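Local coordinates for Mll8374 protein (Mesorhizobium loti, PDB 3B5E) that is probably a carboxylesterase of the alpha/beta-hydrolase type, hydrolysing carboxylic ester bonds, although its natural substrate is not established, at residues A[17-22]-A[61-66]; A[31-36]-A[55-60]; A[123-128]-A[139-144]. All blocks are in the same frame, centred on the assembly; numbering follows the deposited sequence. Where two conformers were deposited one is given.

Contact 1: residues A[17-22]-A[61-66]; sequences AFPYRL and AARGRI. With EDO (1,2-ethanediol), chain K.
F18 swings its ring away from its own carbonyl carbon (chi1 -73°) and R65 bends its chain at the third torsion (-54°), which together lay the arginine across the phenyl face. R65 CD sits over the middle of the F18 ring, 3.7 Å from the centroid, as a CH-pi contact, and R65 CG comes to 3.5 Å from F18 CE2. Beyond the bend the guanidinium runs on flat against the ring, planes 7° apart and shifted toward the rim. At the guanidinium edge NH1 makes a weak hydrogen bond of 3.5 Å to A17 O, while NE is held in a salt bridge by E91 of helix 85-106. R63 O lies at the edge of the ring, 3.4 Å from F18 CD2; it is buried, with no partner in the model. With an alanine in place of F18, R65 would probably lose the surface that keeps its guanidinium flat and be left freer to turn about E91. Further along, the two segments pair as the antiparallel edge of an alpha/beta-hydrolase sheet, where strand 20-23 is outermost. R21 and A61 are a hydrogen-bonded pair, R21 N to A61 O at 3.0 Å and A61 N to R21 O at 2.9 Å; Y20 and A62 form the neighbouring non-hydrogen-bonded pair. Past the strand, R63 N reaches P19 O at 2.8 Å, and the proline ring crosses the R63 side chain at about a right angle. R21 and R63 each put NE on the carboxylate of E43, which probably offsets their like charges; R21 NH1 also bonds to S10 O.

Contact 2: residues A[31-36]-A[55-60]; sequences ECLFLL and PTATLV
V60 lies alongside F34, both pointing the same way off the sheet, and its side chain can be followed atom by atom. CB stands over one face of the F34 ring, offset toward the rim and 4.2 Å from the centroid, in a CH-pi contact. From there CG1, anti to the backbone N (chi1 -180°), reaches 3.9 Å from F34 CD2. The second methyl, CG2, comes to 4.1 Å from F34 CE2, so the whole isopropyl group rests on one side of the ring. On the opposite face of the sheet L33 does the equivalent job: its CB meets L59 CD2 at 3.8 Å, and one of its methyls, CD1, reaches back to A57 CB, also at 3.8 Å. Beneath these side chains the backbones run as a parallel pair, their axes 21° apart. T58 N donates to E31 O over 3.1 Å, L33 N to T58 O over 2.8 Å, and V60 N to L33 O over 2.9 Å. L35 N then closes the ladder on V60 O with a nearly straight bond of 172°. L33 thus uses both its N-H and its carbonyl on this neighbour, as parallel pairing requires. These are the two strands of a beta-alpha-beta unit whose connecting helix, 47-53, crosses the face carrying L35 and L59; both leucines rest on its A50. The F34 ring stacks on F115 of strand 113-118, on the far side of strand 32-36, and V60 packs against Y20 and L22 of the edge strand 20-23.

Contact 3: residues A[123-128]-A[139-144]; sequences NLVSSL and AALLRP. With EDO (1,2-ethanediol), chain I.
V125 drives one methyl, CG1, between two side chains of the strand below it, and this is the tight end of the contact. CG1 lies 3.7 Å from L141 CD2 and 3.8 Å from A139 CB; it stands anti to its own backbone N (chi1 175°), on the side where the strand passes. L141 has its two methyls divided between neighbours one residue apart on the helix, CD2 under V125 and CD1 at 4.1 Å from S126 CB. Here everything is carbon against carbon, with no hydrogen bond between helix and strand. The axes pass 8.6 Å apart at 140°, the helix running back over the sheet as the connection of the beta-alpha-beta unit formed by strand 113-118, helix 120-131 and strand 138-142. That helix follows the probable nucleophile elbow of an alpha/beta hydrolase, on which S119 would be the nucleophile. At the N123-P144 end the contact is thinner and more polar, touching through a single amide oxygen. The N123 side chain crosses P144 at about a right angle, with OD1 3.4 Å from P144 CA, and that oxygen takes its hydrogen bond from M145 N just beyond. The amide nitrogen, N123 ND2, donates to O2 of a bound ethanediol over 3.0 Å along a nearly straight line of 171°. O2 donates to R143 O at 2.7 Å, and the diol is also hydrogen-bonded to S119 OG, so this molecule, probably from the crystallisation liquor, adds a second link between helix and loop beside the N123-M145 bond, consistent with an active-site pocket.

Overall arrangement
All three contacts belong to one mixed sheet with strands in the order 20-23, 58-62, 32-36, 113-118, 138-142, 160-166, 189-195. Contacts 1 and 2 share strand 58-62, which pairs antiparallel with the outermost strand 20-23 on one side and parallel with 32-36 on the other; their centres are 13 Å apart. Contact 2 is nested within the chain loop that contact 1 closes. Contact 3 opens later, deeper in the sheet, about 16 Å between centres from each of the others. It meets contact 2 where L36 packs on L124 and V125 of helix 120-131. The first two thus build one edge of the sheet, and the third seats the helix behind the probable nucleophile elbow.

Contact 1: residues A[17-22]-A[61-66]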
loop_
_atom_site.group_PDB
_atom_site.type_symbol
_atom_site.label_atom_id
_atom_site.label_comp_id
_atom_site.label_asym_id
_atom_site.label_seq_id
_atom_site.Cartn_x
_atom_site.Cartn_y
_atom_site.Cartn_z
ATOM N N ALA A 17 7.735 -0.140 -15.369
ATOM C CA ALA A 17 6.737 0.936 -15.485
ATOM C C ALA A 17 6.817 1.967 -14.358
ATOM O O ALA A 17 6.505 3.127 -14.574
ATOM C CB ALA A 17 5.326 0.340 -15.568
ATOM N N PHE A 18 7.228 1.526 -13.164
ATOM C CA PHE A 18 7.396 2.392 -11.993
ATOM C C PHE A 18 8.837 2.327 -11.537
ATOM O O PHE A 18 9.414 1.250 -11.521
ATOM C CB PHE A 18 6.479 1.929 -10.827
ATOM C CG PHE A 18 5.030 2.228 -11.053
ATOM C CD1 PHE A 18 4.307 1.531 -12.018
ATOM C CD2 PHE A 18 4.388 3.224 -10.335
ATOM C CE1 PHE A 18 2.967 1.826 -12.237
ATOM C CE2 PHE A 18 3.057 3.501 -10.545
ATOM C CZ PHE A 18 2.358 2.821 -11.509
ATOM N N PRO A 19 9.430 3.474 -11.156
ATOM C CA PRO A 19 10.757 3.342 -10.556
ATOM C C PRO A 19 10.672 2.639 -9.194
ATOM O O PRO A 19 9.662 2.750 -8.504
ATOM C CB PRO A 19 11.242 4.786 -10.399
ATOM C CG PRO A 19 10.277 5.619 -11.128
ATOM C CD PRO A 19 8.995 4.877 -11.195
ATOM N N TYR A 20 11.708 1.886 -8.849
ATOM C CA TYR A 20 11.743 1.149 -7.589
ATOM C C TYR A 20 13.135 0.801 -7.146
ATOM O O TYR A 20 14.057 0.737 -7.956
ATOM C CB TYR A 20 10.864 -0.116 -7.624
ATOM C CG TYR A 20 11.415 -1.207 -8.499
ATOM C CD1 TYR A 20 11.367 -1.104 -9.891
ATOM C CD2 TYR A 20 12.044 -2.309 -7.932
ATOM C CE1 TYR A 20 11.908 -2.106 -10.705
ATOM C CE2 TYR A 20 12.586 -3.303 -8.714
ATOM C CZ TYR A 20 12.527 -3.208 -10.094
ATOM O OH TYR A 20 13.098 -4.235 -10.830
ATOM N N ARG A 21 13.266 0.556 -5.843
ATOM C CA ARG A 21 14.466 -0.003 -5.259
ATOM C C ARG A 21 14.102 -1.387 -4.702
ATOM O O ARG A 21 12.978 -1.594 -4.184
ATOM C CB ARG A 21 14.963 0.872 -4.122
ATOM C CG ARG A 21 15.392 2.235 -4.549
ATOM C CD ARG A 21 15.778 3.039 -3.328
ATOM N NE ARG A 21 16.074 4.424 -3.699
ATOM C CZ ARG A 21 17.257 4.895 -4.089
ATOM N NH1 ARG A 21 18.342 4.136 -4.151
ATOM N NH2 ARG A 21 17.357 6.172 -4.411
ATOM N N LEU A 22 15.067 -2.299 -4.777
ATOM C CA LEU A 22 14.919 -3.672 -4.291
ATOM C C LEU A 22 15.890 -3.889 -3.142
ATOM O O LEU A 22 17.113 -3.893 -3.365
ATOM C CB LEU A 22 15.197 -4.704 -5.395
ATOM C CG LEU A 22 14.821 -6.168 -5.069
ATOM C CD1 LEU A 22 13.267 -6.380 -4.945
ATOM C CD2 LEU A 22 15.414 -7.120 -6.069
ATOM N N ALA A 61 10.435 -1.136 -2.938
ATOM C CA ALA A 61 10.115 0.235 -2.567
ATOM C C ALA A 61 9.855 1.003 -3.871
ATOM O O ALA A 61 10.788 1.471 -4.514
ATOM C CB ALA A 61 11.242 0.834 -1.786
ATOM N N ALA A 62 8.569 1.118 -4.226
ATOM C CA ALA A 62 8.127 1.682 -5.494
ATOM C C ALA A 62 7.887 3.192 -5.395
ATOM O O ALA A 62 7.508 3.724 -4.336
ATOM C CB ALA A 62 6.887 0.977 -5.964
ATOM N N ARG A 63 8.063 3.868 -6.520
ATOM C CA ARG A 63 7.857 5.326 -6.604
ATOM C C ARG A 63 6.666 5.659 -7.485
ATOM O O ARG A 63 6.537 5.125 -8.578
ATOM C CB ARG A 63 9.105 6.003 -7.164
ATOM C CG ARG A 63 9.050 7.550 -7.209
ATOM C CD ARG A 63 10.200 8.166 -7.938
ATOM N NE ARG A 63 11.411 8.117 -7.115
ATOM C CZ ARG A 63 12.543 8.750 -7.392
ATOM N NH1 ARG A 63 12.677 9.463 -8.494
ATOM N NH2 ARG A 63 13.554 8.662 -6.550
ATOM N N GLY A 64 5.817 6.567 -7.005
ATOM C CA GLY A 64 4.712 7.108 -7.804
ATOM C C GLY A 64 5.176 7.818 -9.069
ATOM O O GLY A 64 6.303 8.304 -9.169
ATOM N N ARG A 65 4.312 7.848 -10.072
ATOM C CA ARG A 65 4.697 8.384 -11.380
ATOM C C ARG A 65 4.351 9.850 -11.594
ATOM O O ARG A 65 4.723 10.426 -12.610
ATOM C CB ARG A 65 4.082 7.547 -12.476
ATOM C CG ARG A 65 4.490 6.115 -12.351
ATOM C CD ARG A 65 4.318 5.357 -13.626
ATOM N NE ARG A 65 2.971 5.445 -14.181
ATOM C CZ ARG A 65 2.556 4.754 -15.240
ATOM N NH1 ARG A 65 3.370 3.919 -15.872
ATOM N NH2 ARG A 65 1.316 4.898 -15.676
ATOM N N ILE A 66 3.687 10.457 -10.624
ATOM C CA ILE A 66 3.253 11.847 -10.709
ATOM C C ILE A 66 4.072 12.698 -9.742
ATOM O O ILE A 66 4.049 12.443 -8.543
ATOM C CB ILE A 66 1.751 11.945 -10.364
ATOM C CG1 ILE A 66 0.936 11.152 -11.384
ATOM C CG2 ILE A 66 1.275 13.393 -10.332
ATOM C CD1 ILE A 66 -0.452 10.926 -10.970
HETATM C C1 EDO K . 15.727 11.103 -9.313
HETATM O O1 EDO K . 15.939 10.608 -7.987
HETATM C C2 EDO K . 15.322 12.570 -9.237
HETATM O O2 EDO K . 13.899 12.716 -9.349
#

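Contact 2: residues A[31-36]-A[55-60]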
loop_
_atom_site.group_PDB
_atom_site.type_symbol
_atom_site.label_atom_id
_atom_site.label_comp_id
_atom_site.label_asym_id
_atom_site.label_seq_id
_atom_site.Cartn_x
_atom_site.Cartn_y
_atom_site.Cartn_z
ATOM N N GLU A 31 9.394 -13.951 2.327
ATOM C CA GLU A 31 8.377 -12.930 2.354
ATOM C C GLU A 31 8.871 -11.683 1.643
ATOM O O GLU A 31 10.065 -11.359 1.674
ATOM C CB GLU A 31 7.996 -12.569 3.780
ATOM C CG GLU A 31 7.484 -13.762 4.632
ATOM C CD GLU A 31 6.372 -14.602 3.965
ATOM O OE1 GLU A 31 5.422 -14.006 3.407
ATOM O OE2 GLU A 31 6.450 -15.856 4.026
ATOM N N CYS A 32 7.913 -11.001 1.029
ATOM C CA CYS A 32 8.130 -9.769 0.317
ATOM C C CYS A 32 7.150 -8.719 0.854
ATOM O O CYS A 32 6.070 -9.066 1.324
ATOM C CB CYS A 32 7.893 -10.012 -1.165
ATOM S SG CYS A 32 8.182 -8.592 -2.194
ATOM N N LEU A 33 7.565 -7.455 0.830
ATOM C CA LEU A 33 6.676 -6.316 1.042
ATOM C C LEU A 33 6.838 -5.350 -0.124
ATOM O O LEU A 33 7.962 -4.893 -0.426
ATOM C CB LEU A 33 6.996 -5.552 2.331
ATOM C CG LEU A 33 6.498 -6.024 3.704
ATOM C CD1 LEU A 33 6.933 -7.436 3.998
ATOM C CD2 LEU A 33 7.042 -5.080 4.786
ATOM N N PHE A 34 5.718 -5.029 -0.764
ATOM C CA PHE A 34 5.620 -3.884 -1.664
ATOM C C PHE A 34 5.240 -2.668 -0.833
ATOM O O PHE A 34 4.285 -2.733 -0.049
ATOM C CB PHE A 34 4.548 -4.093 -2.734
ATOM C CG PHE A 34 4.940 -5.037 -3.823
ATOM C CD1 PHE A 34 4.929 -6.408 -3.612
ATOM C CD2 PHE A 34 5.285 -4.555 -5.070
ATOM C CE1 PHE A 34 5.278 -7.293 -4.640
ATOM C CE2 PHE A 34 5.624 -5.433 -6.097
ATOM C CZ PHE A 34 5.607 -6.799 -5.884
ATOM N N LEU A 35 6.029 -1.606 -0.952
ATOM C CA LEU A 35 5.872 -0.379 -0.184
ATOM C C LEU A 35 5.435 0.753 -1.106
ATOM O O LEU A 35 6.067 0.995 -2.145
ATOM C CB LEU A 35 7.182 -0.008 0.510
ATOM C CG LEU A 35 7.951 -1.070 1.278
ATOM C CD1 LEU A 35 9.228 -0.399 1.851
ATOM C CD2 LEU A 35 7.119 -1.657 2.364
ATOM N N LEU A 36 4.336 1.436 -0.731
ATOM C CA LEU A 36 3.809 2.587 -1.469
ATOM C C LEU A 36 3.664 3.786 -0.546
ATOM O O LEU A 36 2.747 3.853 0.290
ATOM C CB LEU A 36 2.470 2.265 -2.135
ATOM C CG LEU A 36 2.434 1.186 -3.230
ATOM C CD1 LEU A 36 2.373 -0.245 -2.610
ATOM C CD2 LEU A 36 1.316 1.375 -4.272
ATOM N N PRO A 55 12.603 -7.345 9.121
ATOM C CA PRO A 55 13.999 -7.004 8.773
ATOM C C PRO A 55 14.705 -7.841 7.698
ATOM O O PRO A 55 15.786 -7.443 7.245
ATOM C CB PRO A 55 14.739 -7.133 10.108
ATOM C CG PRO A 55 13.827 -7.799 11.031
ATOM C CD PRO A 55 12.438 -7.692 10.541
ATOM N N THR A 56 14.150 -8.995 7.345
ATOM C CA THR A 56 14.773 -9.884 6.366
ATOM C C THR A 56 13.898 -10.126 5.133
ATOM O O THR A 56 14.268 -10.899 4.252
ATOM C CB THR A 56 15.188 -11.231 6.995
ATOM O OG1 THR A 56 14.039 -11.966 7.411
ATOM C CG2 THR A 56 16.194 -11.037 8.172
ATOM N N ALA A 57 12.748 -9.447 5.066
ATOM C CA ALA A 57 11.905 -9.482 3.887
ATOM C C ALA A 57 12.553 -8.747 2.712
ATOM O O ALA A 57 13.297 -7.781 2.884
ATOM C CB ALA A 57 10.481 -8.861 4.181
ATOM N N THR A 58 12.275 -9.253 1.518
ATOM C CA THR A 58 12.543 -8.518 0.299
ATOM C C THR A 58 11.543 -7.361 0.216
ATOM O O THR A 58 10.319 -7.561 0.307
ATOM C CB THR A 58 12.413 -9.429 -0.923
ATOM O OG1 THR A 58 13.319 -10.525 -0.776
ATOM C CG2 THR A 58 12.739 -8.654 -2.189
ATOM N N LEU A 59 12.086 -6.160 0.039
ATOM C CA LEU A 59 11.312 -4.957 -0.076
ATOM C C LEU A 59 11.363 -4.449 -1.517
ATOM O O LEU A 59 12.451 -4.280 -2.087
ATOM C CB LEU A 59 11.848 -3.879 0.875
ATOM C CG LEU A 59 12.019 -4.285 2.341
ATOM C CD1 LEU A 59 12.508 -3.070 3.114
ATOM C CD2 LEU A 59 10.725 -4.878 2.975
ATOM N N VAL A 60 10.179 -4.233 -2.097
ATOM C CA VAL A 60 10.020 -3.474 -3.357
ATOM C C VAL A 60 9.517 -2.093 -2.966
ATOM O O VAL A 60 8.329 -1.899 -2.677
ATOM C CB VAL A 60 9.063 -4.136 -4.383
ATOM C CG1 VAL A 60 8.945 -3.289 -5.681
ATOM C CG2 VAL A 60 9.485 -5.567 -4.725
#

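Contact 3: residues A[123-128]-A[139-144]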
loop_
_atom_site.group_PDB
_atom_site.type_symbol
_atom_site.label_atom_id
_atom_site.label_comp_id
_atom_site.label_asym_id
_atom_site.label_seq_id
_atom_site.Cartn_x
_atom_site.Cartn_y
_atom_site.Cartn_z
ATOM N N ASN A 123 -4.227 4.123 -0.657
ATOM C CA ASN A 123 -5.413 4.260 -1.486
ATOM C C ASN A 123 -5.181 3.708 -2.896
ATOM O O ASN A 123 -6.108 3.285 -3.561
ATOM C CB ASN A 123 -5.914 5.714 -1.465
ATOM C CG ASN A 123 -6.163 6.206 -0.032
ATOM O OD1 ASN A 123 -6.540 5.403 0.838
ATOM N ND2 ASN A 123 -5.918 7.489 0.223
ATOM N N LEU A 124 -3.925 3.708 -3.345
ATOM C CA LEU A 124 -3.530 2.924 -4.529
ATOM C C LEU A 124 -3.735 1.441 -4.249
ATOM O O LEU A 124 -4.343 0.757 -5.045
ATOM C CB LEU A 124 -2.049 3.194 -4.906
ATOM C CG LEU A 124 -1.526 2.767 -6.305
ATOM C CD1 LEU A 124 -1.405 1.227 -6.378
ATOM C CD2 LEU A 124 -2.436 3.338 -7.449
ATOM N N VAL A 125 -3.235 0.945 -3.116
ATOM C CA VAL A 125 -3.401 -0.486 -2.776
ATOM C C VAL A 125 -4.880 -0.927 -2.721
ATOM O O VAL A 125 -5.238 -1.945 -3.299
ATOM C CB VAL A 125 -2.700 -0.861 -1.473
ATOM C CG1 VAL A 125 -2.998 -2.345 -1.098
ATOM C CG2 VAL A 125 -1.147 -0.614 -1.567
ATOM N N SER A 126 -5.740 -0.164 -2.037
ATOM C CA SER A 126 -7.153 -0.555 -1.926
ATOM C C SER A 126 -7.811 -0.520 -3.308
ATOM O O SER A 126 -8.601 -1.393 -3.658
ATOM C CB SER A 126 -7.898 0.351 -0.933
ATOM O OG SER A 126 -7.972 1.684 -1.413
ATOM N N SER A 127 -7.470 0.475 -4.113
ATOM C CA SER A 127 -7.976 0.544 -5.496
ATOM C C SER A 127 -7.532 -0.644 -6.352
ATOM O O SER A 127 -8.293 -1.142 -7.170
ATOM C CB SER A 127 -7.503 1.848 -6.153
ATOM O OG SER A 127 -8.105 2.920 -5.490
ATOM N N LEU A 128 -6.276 -1.055 -6.152
ATOM C CA LEU A 128 -5.718 -2.202 -6.835
ATOM C C LEU A 128 -6.534 -3.444 -6.508
ATOM O O LEU A 128 -6.873 -4.217 -7.407
ATOM C CB LEU A 128 -4.242 -2.373 -6.468
ATOM C CG LEU A 128 -3.457 -3.538 -7.084
ATOM C CD1 LEU A 128 -3.363 -3.441 -8.628
ATOM C CD2 LEU A 128 -2.088 -3.628 -6.408
ATOM N N ALA A 139 -2.875 -6.917 2.604
ATOM C CA ALA A 139 -2.709 -5.475 2.471
ATOM C C ALA A 139 -2.689 -4.831 3.853
ATOM O O ALA A 139 -3.503 -5.174 4.705
ATOM C CB ALA A 139 -3.826 -4.863 1.661
ATOM N N ALA A 140 -1.770 -3.902 4.051
ATOM C CA ALA A 140 -1.673 -3.101 5.280
ATOM C C ALA A 140 -1.827 -1.646 4.842
ATOM O O ALA A 140 -0.977 -1.112 4.100
ATOM C CB ALA A 140 -0.366 -3.309 5.990
ATOM N N LEU A 141 -2.931 -1.030 5.286
ATOM C CA LEU A 141 -3.350 0.264 4.811
ATOM C C LEU A 141 -3.248 1.260 5.971
ATOM O O LEU A 141 -4.053 1.220 6.912
ATOM C CB LEU A 141 -4.809 0.222 4.304
ATOM C CG LEU A 141 -5.169 -0.835 3.241
ATOM C CD1 LEU A 141 -6.631 -0.730 2.853
ATOM C CD2 LEU A 141 -4.305 -0.758 1.992
ATOM N N LEU A 142 -2.275 2.156 5.894
ATOM C CA LEU A 142 -2.009 3.099 6.983
ATOM C C LEU A 142 -2.637 4.442 6.616
ATOM O O LEU A 142 -2.294 5.024 5.580
ATOM C CB LEU A 142 -0.518 3.246 7.216
ATOM C CG LEU A 142 0.253 1.955 7.505
ATOM C CD1 LEU A 142 1.722 2.281 7.823
ATOM C CD2 LEU A 142 -0.418 1.136 8.611
ATOM N N ARG A 143 -3.570 4.902 7.452
ATOM C CA ARG A 143 -4.324 6.151 7.242
ATOM C C ARG A 143 -5.017 6.255 5.864
ATOM O O ARG A 143 -4.853 7.246 5.166
ATOM C CB ARG A 143 -3.467 7.375 7.499
ATOM C CG ARG A 143 -2.536 7.288 8.688
ATOM C CD ARG A 143 -3.282 7.225 10.026
ATOM N NE ARG A 143 -2.271 7.276 11.070
ATOM C CZ ARG A 143 -1.568 6.230 11.482
ATOM N NH1 ARG A 143 -1.819 4.998 11.050
ATOM N NH2 ARG A 143 -0.618 6.406 12.373
ATOM N N PRO A 144 -5.815 5.226 5.470
ATOM C CA PRO A 144 -6.481 5.209 4.188
ATOM C C PRO A 144 -7.861 5.882 4.215
ATOM O O PRO A 144 -8.358 6.228 5.267
ATOM C CB PRO A 144 -6.676 3.714 3.942
ATOM C CG PRO A 144 -6.970 3.215 5.371
ATOM C CD PRO A 144 -6.098 4.001 6.248
HETATM C C1 EDO I . -5.585 10.595 1.725
HETATM O O1 EDO I . -4.256 10.417 1.266
HETATM C C2 EDO I . -5.753 9.951 3.094
HETATM O O2 EDO I . -5.980 8.524 3.059
#